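Local coordinates for succinate--CoA ligase subunit alpha (Campylobacter jejuni, PDB 6MEL), which belongs to the succinate–CoA ligase alpha subunits, joining a Rossmann-type CoA-binding domain to a second alpha/beta ligase domain, at residues K10-G15 / N34-I39; A93-E98 / M117-P122; D104-K109 / D181-L186; G208-S213 / A248-G253. All blocks are in the same frame, centred on the assembly; numbering follows the deposited sequence.

Interaction 1: K10-G15 / N34-I39; sequences KVIVQG and NIVGGI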
loop_
_atom_site.group_PDB
_atom_site.type_symbol
_atom_site.label_atom_id
_atom_site.label_comp_id
_atom_site.label_asym_id
_atom_site.label_seq_id
_atom_site.Cartn_x
_atom_site.Cartn_y
_atom_site.Cartn_z
ATOM N N LYS A 10 -30.921 3.665 5.406
ATOM C CA LYS A 10 -30.597 4.811 6.236
ATOM C C LYS A 10 -29.102 4.848 6.537
ATOM O O LYS A 10 -28.552 3.847 7.016
ATOM C CB LYS A 10 -31.356 4.720 7.553
ATOM C CG LYS A 10 -32.869 4.656 7.375
ATOM C CD LYS A 10 -33.640 5.276 8.517
ATOM C CE LYS A 10 -34.686 4.352 9.084
ATOM N NZ LYS A 10 -34.012 3.294 9.873
ATOM N N VAL A 11 -28.502 6.025 6.332
ATOM C CA VAL A 11 -27.074 6.212 6.419
ATOM C C VAL A 11 -26.768 7.381 7.347
ATOM O O VAL A 11 -27.326 8.447 7.148
ATOM C CB VAL A 11 -26.485 6.521 5.030
ATOM C CG1 VAL A 11 -24.988 6.833 5.118
ATOM C CG2 VAL A 11 -26.771 5.407 4.027
ATOM N N ILE A 12 -25.809 7.191 8.268
ATOM C CA ILE A 12 -25.192 8.268 8.995
ATOM C C ILE A 12 -23.782 8.479 8.463
ATOM O O ILE A 12 -23.127 7.538 7.969
ATOM C CB ILE A 12 -25.166 8.004 10.502
ATOM C CG1 ILE A 12 -24.558 6.644 10.812
ATOM C CG2 ILE A 12 -26.555 8.141 11.087
ATOM C CD1 ILE A 12 -24.289 6.443 12.281
ATOM N N VAL A 13 -23.292 9.702 8.632
ATOM C CA VAL A 13 -21.956 10.064 8.167
ATOM C C VAL A 13 -21.099 10.364 9.397
ATOM O O VAL A 13 -21.422 11.227 10.186
ATOM C CB VAL A 13 -22.033 11.275 7.226
ATOM C CG1 VAL A 13 -20.667 11.684 6.738
ATOM C CG2 VAL A 13 -22.991 11.039 6.060
ATOM N N GLN A 14 -19.984 9.646 9.546
ATOM C CA GLN A 14 -19.006 9.980 10.577
ATOM C C GLN A 14 -18.017 10.959 9.930
ATOM O O GLN A 14 -17.534 10.733 8.808
ATOM C CB GLN A 14 -18.381 8.716 11.164
ATOM C CG GLN A 14 -19.345 7.860 11.976
ATOM C CD GLN A 14 -18.808 6.496 12.317
ATOM O OE1 GLN A 14 -19.309 5.482 11.834
ATOM N NE2 GLN A 14 -17.783 6.470 13.166
ATOM N N GLY A 15 -17.764 12.078 10.618
ATOM C CA GLY A 15 -16.982 13.189 10.063
ATOM C C GLY A 15 -17.832 14.087 9.159
ATOM O O GLY A 15 -17.340 14.699 8.217
ATOM N N ASN A 34 -30.427 8.090 1.322
ATOM C CA ASN A 34 -31.170 8.465 2.536
ATOM C C ASN A 34 -30.202 8.752 3.700
ATOM O O ASN A 34 -30.125 7.995 4.662
ATOM C CB ASN A 34 -32.155 7.351 2.930
ATOM C CG ASN A 34 -33.145 7.781 4.006
ATOM O OD1 ASN A 34 -33.278 8.960 4.266
ATOM N ND2 ASN A 34 -33.798 6.842 4.685
ATOM N N ILE A 35 -29.476 9.863 3.639
ATOM C CA ILE A 35 -28.671 10.248 4.749
ATOM C C ILE A 35 -29.569 10.852 5.826
ATOM O O ILE A 35 -30.205 11.876 5.581
ATOM C CB ILE A 35 -27.550 11.191 4.296
ATOM C CG1 ILE A 35 -26.543 10.429 3.413
ATOM C CG2 ILE A 35 -26.879 11.818 5.503
ATOM C CD1 ILE A 35 -25.396 11.235 2.886
ATOM N N VAL A 36 -29.532 10.291 7.046
ATOM C CA VAL A 36 -30.478 10.713 8.074
ATOM C C VAL A 36 -29.781 11.549 9.135
ATOM O O VAL A 36 -30.443 12.003 10.034
ATOM C CB VAL A 36 -31.200 9.527 8.737
ATOM C CG1 VAL A 36 -32.142 8.847 7.773
ATOM C CG2 VAL A 36 -30.206 8.535 9.319
ATOM N N GLY A 37 -28.465 11.732 9.039
ATOM C CA GLY A 37 -27.733 12.372 10.142
ATOM C C GLY A 37 -26.237 12.147 10.063
ATOM O O GLY A 37 -25.703 11.439 9.190
ATOM N N GLY A 38 -25.522 12.746 10.986
ATOM C CA GLY A 38 -24.083 12.546 11.018
ATOM C C GLY A 38 -23.502 12.860 12.371
ATOM O O GLY A 38 -24.214 13.418 13.242
ATOM N N ILE A 39 -22.201 12.567 12.506
ATOM C CA ILE A 39 -21.483 12.673 13.736
ATOM C C ILE A 39 -20.379 13.724 13.555
ATOM O O ILE A 39 -19.631 13.690 12.604
ATOM C CB ILE A 39 -20.953 11.291 14.192
ATOM C CG1 ILE A 39 -22.079 10.313 14.551
ATOM C CG2 ILE A 39 -20.104 11.420 15.447
ATOM C CD1 ILE A 39 -22.888 9.817 13.476
#

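Interaction 2: A93-E98 / M117-P122; sequences AVVITE and MKIIGP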
loop_
_atom_site.group_PDB
_atom_site.type_symbol
_atom_site.label_atom_id
_atom_site.label_comp_id
_atom_site.label_asym_id
_atom_site.label_seq_id
_atom_site.Cartn_x
_atom_site.Cartn_y
_atom_site.Cartn_z
ATOM N N ALA A 93 -20.126 -0.454 7.618
ATOM C CA ALA A 93 -19.374 0.785 7.650
ATOM C C ALA A 93 -18.547 0.890 6.378
ATOM O O ALA A 93 -17.729 0.008 6.092
ATOM C CB ALA A 93 -18.483 0.831 8.868
ATOM N N VAL A 94 -18.768 1.980 5.648
ATOM C CA VAL A 94 -18.078 2.268 4.440
ATOM C C VAL A 94 -16.992 3.296 4.750
ATOM O O VAL A 94 -17.287 4.427 5.149
ATOM C CB VAL A 94 -19.070 2.776 3.375
ATOM C CG1 VAL A 94 -18.364 3.068 2.076
ATOM C CG2 VAL A 94 -20.214 1.806 3.147
ATOM N N VAL A 95 -15.726 2.923 4.570
ATOM C CA VAL A 95 -14.631 3.766 5.062
ATOM C C VAL A 95 -13.821 4.276 3.858
ATOM O O VAL A 95 -13.117 3.505 3.233
ATOM C CB VAL A 95 -13.719 3.008 6.053
ATOM C CG1 VAL A 95 -12.638 3.913 6.606
ATOM C CG2 VAL A 95 -14.495 2.339 7.172
ATOM N N ILE A 96 -13.867 5.577 3.612
ATOM C CA ILE A 96 -13.263 6.179 2.437
ATOM C C ILE A 96 -11.769 6.424 2.627
ATOM O O ILE A 96 -10.998 6.189 1.687
ATOM C CB ILE A 96 -13.976 7.497 2.085
ATOM C CG1 ILE A 96 -15.479 7.278 1.864
ATOM C CG2 ILE A 96 -13.312 8.173 0.898
ATOM C CD1 ILE A 96 -15.827 6.185 0.873
ATOM N N THR A 97 -11.387 6.907 3.813
ATOM C CA THR A 97 -10.109 7.558 4.081
ATOM C C THR A 97 -8.926 6.621 3.785
ATOM O O THR A 97 -8.967 5.412 4.057
ATOM C CB THR A 97 -10.062 7.972 5.556
ATOM O OG1 THR A 97 -11.268 8.712 5.780
ATOM C CG2 THR A 97 -8.839 8.773 5.946
ATOM N N GLU A 98 -7.889 7.215 3.189
ATOM C CA GLU A 98 -6.608 6.585 2.903
ATOM C C GLU A 98 -5.617 6.896 4.048
ATOM O O GLU A 98 -5.807 7.839 4.793
ATOM C CB GLU A 98 -6.059 7.110 1.565
ATOM C CG GLU A 98 -4.794 6.363 1.091
ATOM C CD GLU A 98 -4.414 6.523 -0.394
ATOM O OE1 GLU A 98 -4.793 7.596 -0.925
ATOM O OE2 GLU A 98 -3.760 5.562 -1.018
ATOM N N MET A 117 -20.266 -6.434 12.438
ATOM C CA MET A 117 -20.285 -5.298 11.507
ATOM C C MET A 117 -19.395 -5.633 10.311
ATOM O O MET A 117 -18.255 -5.994 10.474
ATOM C CB MET A 117 -19.748 -4.004 12.137
ATOM C CG MET A 117 -19.910 -2.791 11.255
ATOM S SD MET A 117 -19.436 -1.265 12.104
ATOM C CE MET A 117 -17.668 -1.419 11.857
ATOM N N LYS A 118 -19.915 -5.450 9.097
ATOM C CA LYS A 118 -19.096 -5.569 7.911
ATOM C C LYS A 118 -18.496 -4.219 7.573
ATOM O O LYS A 118 -19.090 -3.170 7.858
ATOM C CB LYS A 118 -19.975 -6.048 6.761
ATOM C CG LYS A 118 -20.706 -7.368 7.002
ATOM C CD LYS A 118 -21.904 -7.394 6.029
ATOM C CE LYS A 118 -22.252 -8.743 5.451
ATOM N NZ LYS A 118 -23.280 -9.404 6.278
ATOM N N ILE A 119 -17.347 -4.253 6.916
ATOM C CA ILE A 119 -16.642 -3.050 6.486
ATOM C C ILE A 119 -16.456 -3.095 4.972
ATOM O O ILE A 119 -16.195 -4.156 4.384
ATOM C CB ILE A 119 -15.275 -2.976 7.197
ATOM C CG1 ILE A 119 -15.388 -2.804 8.710
ATOM C CG2 ILE A 119 -14.391 -1.904 6.582
ATOM C CD1 ILE A 119 -14.163 -3.279 9.461
ATOM N N ILE A 120 -16.560 -1.925 4.349
ATOM C CA ILE A 120 -16.122 -1.687 2.983
ATOM C C ILE A 120 -15.039 -0.623 3.051
ATOM O O ILE A 120 -15.272 0.476 3.496
ATOM C CB ILE A 120 -17.288 -1.254 2.080
ATOM C CG1 ILE A 120 -18.306 -2.390 1.926
ATOM C CG2 ILE A 120 -16.807 -0.741 0.744
ATOM C CD1 ILE A 120 -19.612 -1.962 1.277
ATOM N N GLY A 121 -13.842 -1.012 2.642
ATOM C CA GLY A 121 -12.670 -0.153 2.703
ATOM C C GLY A 121 -11.678 -0.706 3.719
ATOM O O GLY A 121 -11.693 -1.910 4.026
ATOM N N PRO A 122 -10.742 0.096 4.244
ATOM C CA PRO A 122 -10.637 1.517 3.989
ATOM C C PRO A 122 -9.929 1.816 2.672
ATOM O O PRO A 122 -9.655 0.898 1.911
ATOM C CB PRO A 122 -9.818 1.997 5.197
ATOM C CG PRO A 122 -8.876 0.857 5.471
ATOM C CD PRO A 122 -9.700 -0.382 5.183
#

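Interaction 3: D104-K109 / D181-L186; sequences DMMFAK and DPIIGL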
loop_
_atom_site.group_PDB
_atom_site.type_symbol
_atom_site.label_atom_id
_atom_site.label_comp_id
_atom_site.label_asym_id
_atom_site.label_seq_id
_atom_site.Cartn_x
_atom_site.Cartn_y
_atom_site.Cartn_z
ATOM N N ASP A 104 -4.054 -0.222 13.175
ATOM C CA ASP A 104 -5.359 0.287 13.666
ATOM C C ASP A 104 -6.481 -0.467 12.962
ATOM O O ASP A 104 -7.492 -0.821 13.560
ATOM C CB ASP A 104 -5.543 1.791 13.459
ATOM C CG ASP A 104 -4.660 2.687 14.300
ATOM O OD1 ASP A 104 -3.968 2.180 15.230
ATOM O OD2 ASP A 104 -4.678 3.911 14.021
ATOM N N MET A 105 -6.288 -0.721 11.676
ATOM C CA MET A 105 -7.268 -1.431 10.913
ATOM C C MET A 105 -7.339 -2.896 11.357
ATOM O O MET A 105 -8.414 -3.497 11.420
ATOM C CB MET A 105 -6.923 -1.325 9.424
ATOM C CG MET A 105 -8.041 -1.655 8.550
ATOM S SD MET A 105 -9.520 -0.630 8.932
ATOM C CE MET A 105 -10.453 -2.096 8.597
ATOM N N MET A 106 -6.181 -3.481 11.685
ATOM C CA MET A 106 -6.136 -4.851 12.140
ATOM C C MET A 106 -7.036 -5.017 13.385
ATOM O O MET A 106 -7.870 -5.926 13.454
ATOM C CB MET A 106 -4.698 -5.261 12.480
ATOM C CG MET A 106 -4.506 -6.760 12.729
ATOM S SD MET A 106 -2.742 -7.198 13.003
ATOM C CE MET A 106 -2.366 -6.117 14.366
ATOM N N PHE A 107 -6.817 -4.185 14.397
ATOM C CA PHE A 107 -7.586 -4.246 15.647
ATOM C C PHE A 107 -9.056 -3.852 15.423
ATOM O O PHE A 107 -9.959 -4.515 15.951
ATOM C CB PHE A 107 -6.966 -3.372 16.737
ATOM C CG PHE A 107 -5.786 -4.019 17.416
ATOM C CD1 PHE A 107 -5.972 -5.119 18.247
ATOM C CD2 PHE A 107 -4.500 -3.545 17.214
ATOM C CE1 PHE A 107 -4.887 -5.741 18.842
ATOM C CE2 PHE A 107 -3.417 -4.153 17.838
ATOM C CZ PHE A 107 -3.619 -5.228 18.680
ATOM N N ALA A 108 -9.308 -2.848 14.587
ATOM C CA ALA A 108 -10.696 -2.398 14.377
ATOM C C ALA A 108 -11.507 -3.479 13.655
ATOM O O ALA A 108 -12.653 -3.716 14.005
ATOM C CB ALA A 108 -10.761 -1.090 13.646
ATOM N N LYS A 109 -10.906 -4.162 12.689
ATOM C CA LYS A 109 -11.586 -5.236 12.014
ATOM C C LYS A 109 -11.902 -6.415 12.954
ATOM O O LYS A 109 -12.960 -7.005 12.823
ATOM C CB LYS A 109 -10.808 -5.746 10.798
ATOM C CG LYS A 109 -11.579 -6.815 10.027
ATOM C CD LYS A 109 -11.136 -6.997 8.629
ATOM C CE LYS A 109 -11.839 -8.106 7.894
ATOM N NZ LYS A 109 -11.003 -8.533 6.773
ATOM N N ASP A 181 -5.847 -1.003 0.645
ATOM C CA ASP A 181 -4.983 -1.211 1.810
ATOM C C ASP A 181 -4.712 -2.707 2.007
ATOM O O ASP A 181 -5.360 -3.585 1.422
ATOM C CB ASP A 181 -5.603 -0.577 3.054
ATOM C CG ASP A 181 -5.434 0.930 3.119
ATOM O OD1 ASP A 181 -4.798 1.495 2.207
ATOM O OD2 ASP A 181 -5.918 1.533 4.122
ATOM N N PRO A 182 -3.700 -3.055 2.811
ATOM C CA PRO A 182 -3.345 -4.449 3.023
ATOM C C PRO A 182 -4.393 -5.228 3.822
ATOM O O PRO A 182 -4.573 -6.419 3.599
ATOM C CB PRO A 182 -2.020 -4.396 3.812
ATOM C CG PRO A 182 -1.588 -2.939 3.855
ATOM C CD PRO A 182 -2.803 -2.125 3.505
ATOM N N ILE A 183 -5.063 -4.545 4.742
ATOM C CA ILE A 183 -6.256 -5.115 5.403
ATOM C C ILE A 183 -7.495 -4.311 4.980
ATOM O O ILE A 183 -7.529 -3.097 5.181
ATOM C CB ILE A 183 -6.099 -5.085 6.924
ATOM C CG1 ILE A 183 -4.863 -5.830 7.421
ATOM C CG2 ILE A 183 -7.366 -5.571 7.610
ATOM C CD1 ILE A 183 -4.676 -5.684 8.936
ATOM N N ILE A 184 -8.497 -5.011 4.443
ATOM C CA ILE A 184 -9.737 -4.445 4.028
ATOM C C ILE A 184 -10.846 -5.310 4.604
ATOM O O ILE A 184 -10.586 -6.249 5.338
ATOM C CB ILE A 184 -9.807 -4.352 2.489
ATOM C CG1 ILE A 184 -9.562 -5.703 1.818
ATOM C CG2 ILE A 184 -8.847 -3.284 1.952
ATOM C CD1 ILE A 184 -9.946 -5.726 0.362
ATOM N N GLY A 185 -12.088 -4.946 4.304
ATOM C CA GLY A 185 -13.228 -5.642 4.828
ATOM C C GLY A 185 -13.764 -6.658 3.844
ATOM O O GLY A 185 -13.046 -7.598 3.446
ATOM N N LEU A 186 -15.032 -6.495 3.471
ATOM C CA LEU A 186 -15.633 -7.348 2.470
ATOM C C LEU A 186 -14.765 -7.327 1.198
ATOM O O LEU A 186 -14.264 -6.272 0.761
ATOM C CB LEU A 186 -17.040 -6.848 2.140
ATOM C CG LEU A 186 -18.077 -6.898 3.253
ATOM C CD1 LEU A 186 -19.375 -6.265 2.790
ATOM C CD2 LEU A 186 -18.327 -8.313 3.732
#

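Interaction 4: G208-S213 / A248-G253; sequences GEIGGS and AGAIVG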
loop_
_atom_site.group_PDB
_atom_site.type_symbol
_atom_site.label_atom_id
_atom_site.label_comp_id
_atom_site.label_asym_id
_atom_site.label_seq_id
_atom_site.Cartn_x
_atom_site.Cartn_y
_atom_site.Cartn_z
ATOM N N GLY A 208 -8.697 -6.152 -9.698
ATOM C CA GLY A 208 -7.745 -6.352 -8.652
ATOM C C GLY A 208 -6.457 -5.651 -8.961
ATOM O O GLY A 208 -6.376 -4.900 -9.947
ATOM N N GLU A 209 -5.466 -5.911 -8.111
ATOM C CA GLU A 209 -4.131 -5.430 -8.308
ATOM C C GLU A 209 -3.136 -6.287 -7.524
ATOM O O GLU A 209 -3.520 -7.163 -6.756
ATOM C CB GLU A 209 -4.032 -3.940 -7.979
ATOM C CG GLU A 209 -4.351 -3.560 -6.562
ATOM C CD GLU A 209 -4.602 -2.067 -6.329
ATOM O OE1 GLU A 209 -5.318 -1.457 -7.129
ATOM O OE2 GLU A 209 -4.077 -1.528 -5.315
ATOM N N ILE A 210 -1.857 -6.022 -7.778
ATOM C CA ILE A 210 -0.745 -6.635 -7.096
ATOM C C ILE A 210 -0.940 -6.531 -5.584
ATOM O O ILE A 210 -1.516 -5.566 -5.071
ATOM C CB ILE A 210 0.577 -5.987 -7.512
ATOM C CG1 ILE A 210 0.543 -4.471 -7.346
ATOM C CG2 ILE A 210 0.950 -6.377 -8.930
ATOM C CD1 ILE A 210 1.954 -3.872 -7.260
ATOM N N GLY A 211 -0.397 -7.536 -4.881
ATOM C CA GLY A 211 -0.286 -7.510 -3.404
ATOM C C GLY A 211 -1.282 -8.455 -2.767
ATOM O O GLY A 211 -2.490 -8.422 -3.086
ATOM N N GLY A 212 -0.777 -9.266 -1.827
ATOM C CA GLY A 212 -1.518 -10.369 -1.224
ATOM C C GLY A 212 -2.062 -11.305 -2.297
ATOM O O GLY A 212 -1.673 -11.242 -3.494
ATOM N N SER A 213 -2.984 -12.166 -1.897
ATOM C CA SER A 213 -3.388 -13.281 -2.790
ATOM C C SER A 213 -4.904 -13.466 -2.785
ATOM O O SER A 213 -5.393 -14.540 -3.106
ATOM C CB SER A 213 -2.657 -14.563 -2.386
ATOM O OG SER A 213 -2.973 -14.877 -1.043
ATOM N N ALA A 248 -1.045 1.510 -0.375
ATOM C CA ALA A 248 -0.268 0.756 0.639
ATOM C C ALA A 248 -0.304 -0.754 0.342
ATOM O O ALA A 248 0.627 -1.426 0.593
ATOM C CB ALA A 248 -0.818 1.055 2.009
ATOM N N GLY A 249 -1.414 -1.278 -0.190
ATOM C CA GLY A 249 -1.519 -2.695 -0.433
ATOM C C GLY A 249 -0.856 -3.152 -1.723
ATOM O O GLY A 249 -0.705 -4.357 -1.960
ATOM N N ALA A 250 -0.439 -2.212 -2.574
ATOM C CA ALA A 250 -0.027 -2.572 -3.919
ATOM C C ALA A 250 1.484 -2.760 -3.970
ATOM O O ALA A 250 2.205 -1.909 -4.490
ATOM C CB ALA A 250 -0.485 -1.539 -4.921
ATOM N N ILE A 251 1.933 -3.918 -3.501
ATOM C CA ILE A 251 3.343 -4.222 -3.430
ATOM C C ILE A 251 3.506 -5.733 -3.607
ATOM O O ILE A 251 2.777 -6.509 -3.004
ATOM C CB ILE A 251 3.976 -3.675 -2.136
ATOM C CG1 ILE A 251 5.452 -4.070 -2.062
ATOM C CG2 ILE A 251 3.227 -4.121 -0.889
ATOM C CD1 ILE A 251 6.253 -3.220 -1.083
ATOM N N VAL A 252 4.379 -6.123 -4.529
ATOM C CA VAL A 252 4.663 -7.529 -4.796
ATOM C C VAL A 252 5.826 -7.960 -3.890
ATOM O O VAL A 252 6.971 -7.562 -4.122
ATOM C CB VAL A 252 5.002 -7.753 -6.275
ATOM C CG1 VAL A 252 5.346 -9.208 -6.557
ATOM C CG2 VAL A 252 3.888 -7.317 -7.210
ATOM N N GLY A 253 5.505 -8.713 -2.833
ATOM C CA GLY A 253 6.503 -9.278 -1.888
ATOM C C GLY A 253 6.982 -10.666 -2.296
ATOM O O GLY A 253 8.111 -10.982 -2.100
#

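Interaction 1: K10-G15 / N34-I39
I12 turns CG1 into the crowded position between its backbone N and carbonyl carbon (chi1 52°), while the side chain of I39 bends at its second torsion (70°). Together these turns bring I12 CD1 to 3.8 Å from I39 CD1. The second branch of I12 meets V36, its CG2 methyl 4.1 Å from V36 CG2. On the other face of the sheet, which carries V11, V13 and I35, V13 CG2 lies 4.0 Å from both CG2 and CD1 of I35, one methyl bridging two branches. The strands run parallel and are joined through helix 19-31, the beta-alpha-beta unit that opens a Rossmann-type domain. C28 and M29 of that helix pack on I35, whereas helix 57-64 lies over I12 and I39. V36 is an extra residue in the second strand: V11 pairs with I35, yet V13 pairs with G38, which makes a beta bulge. Hydrogen bonds continue through it, V36 N giving to V11 O at 2.9 Å and V13 N to G37 O at 3.0 Å. Beyond the bulge I39 N binds V13 O at 2.8 Å, and G38 CA is 3.1 Å from that same oxygen. At the other end K10 and N34 lie alongside each other, with K10 CG 3.6 Å from N34 ND2. The amide of Q14 bonds S69 and the backbone of S81.

Interaction 2: A93-E98 / M117-P122
The ring of P122, placed by a cis peptide bond, runs alongside V95 and meets it at the CB corner: P122 CB is 3.7 Å from V95 CG1 and also 3.7 Å from T97 O. The other flat groups, the peptides of the two strands, are joined by three hydrogen bonds. A93 is gripped on both its polar atoms, its N giving to K118 O at 2.9 Å and its O receiving I120 N, which is tilted 21° out of the A93 carbonyl plane. V95 N then approaches I120 O at 2.7 Å, practically along the C=O axis (178°). V95 CG1 is directed to the proline by a first torsion that sets it anti to the backbone N (-177°). Elsewhere M105 and D181 pack against the same ring. The parallel strands 92-95 and 118-120, connected in the chain by helix 102-115, form a further beta-alpha-beta unit of the Rossmann-type sheet, with strand 118-120 outermost in this chain. One face carries A93 and I119. There M117 bends at its third torsion so that its CE methyl sits 3.8 Å from A93 CB. On the face of V94 and I120, V94 CG2 and I120 CD1 are 4.2 Å apart. The polar links between the segments are thus all backbone to backbone and set the pairing of the strands, whereas the side chains contribute mainly apolar packing.

Interaction 3: D104-K109 / D181-L186
K109 spans from helix to loop and bonds the carbonyl oxygen of I184, with NZ 2.7 Å from I184 O. The ammonium group lies in the carbonyl plane, at a C=O...N angle of 158°. Its stem is almost fully extended, with CG anti to the backbone N (chi1 -176°), which lets the chain reach across to the loop. The carbon next to the ammonium, K109 CE, comes to 3.4 Å from the same I184 O. Beside this polar bridge I183 inserts its two branches between helix side chains. I183 CD1 presses on the base of M106, 3.6 Å from M106 CB, and I183 CG2 touches M105 CG at 4.1 Å. The side chains of M105 and I183 run antiparallel, and M105 CG is also 3.7 Å from I183 O. M105 and K109, one turn apart on helix 102-115, face the irregular loop between strand 172-177 and helix 188-197, with M106 at their flank. In the next shell, the loop is fixed by a probable backbone hydrogen bond from L186 to I119 and by the D181 carboxylate bonded to N123. M105 in turn packs on I119. Beyond the two segments, an acidic side chain of another protein chain forms a salt bridge with K109 NZ, and I183 packs on an aromatic residue of that chain. Bonded both to a carbonyl oxygen and to that carboxylate, the lysine probably remains charged, so that one cation links helix, loop and partner subunit.

Interaction 4: G208-S213 / A248-G253
G211 and I251 bring their backbones to a CA-CA distance of 4.9 Å without any hydrogen bond between the segments, G211 CA lying 3.2 Å from I251 O and 3.5 Å from G249 O. The contact joins the end of strand 203-209, in the second alpha/beta domain, to the long loop before helix 259-268, where A250 is the centre of an inverse gamma turn. A third CH...O contact, A250 CA to I210 O, is almost straight at 173°. I210 supplies most of the side-chain packing. Its first torsion (53°) puts CG1 between the backbone N and carbonyl carbon, from where the CD1 methyl of I210 reaches A250 O at 3.4 Å. The CG2 branch meets V252 at about a right angle, I210 CG2 to V252 CG2 being a tight 3.5 Å. Another protein chain packs apolar side chains on E209, I210 and A250, and gives a basic side chain to G249 O. The backbone oxygens of E209 and G211 both accept from K262 NZ, which ties the turn after the strand to helix 259-268. E209 OE2 is hydrogen-bonded to H247 ND1, just before the loop segment, and the same oxygen lies 3.6 Å from A250 CB.

From the N terminus, interaction 1 closes a short loop around helix 19-31, and interaction 2 later closes one of the same size around helix 102-115; both lie in one Rossmann-type sheet, their centres about 14 Å apart. Interaction 3 starts within the second loop, at 104-109, and ends far downstream at 181-186, so it crosses interaction 2 and ties the first domain to the loop leading into helix 188-197. The two touch where G121 and P122 pack on I184 and I183. Interaction 4 follows in series inside the second domain, and reaches interaction 3 through P182 and A248. It lies across the chain's centre from interaction 1.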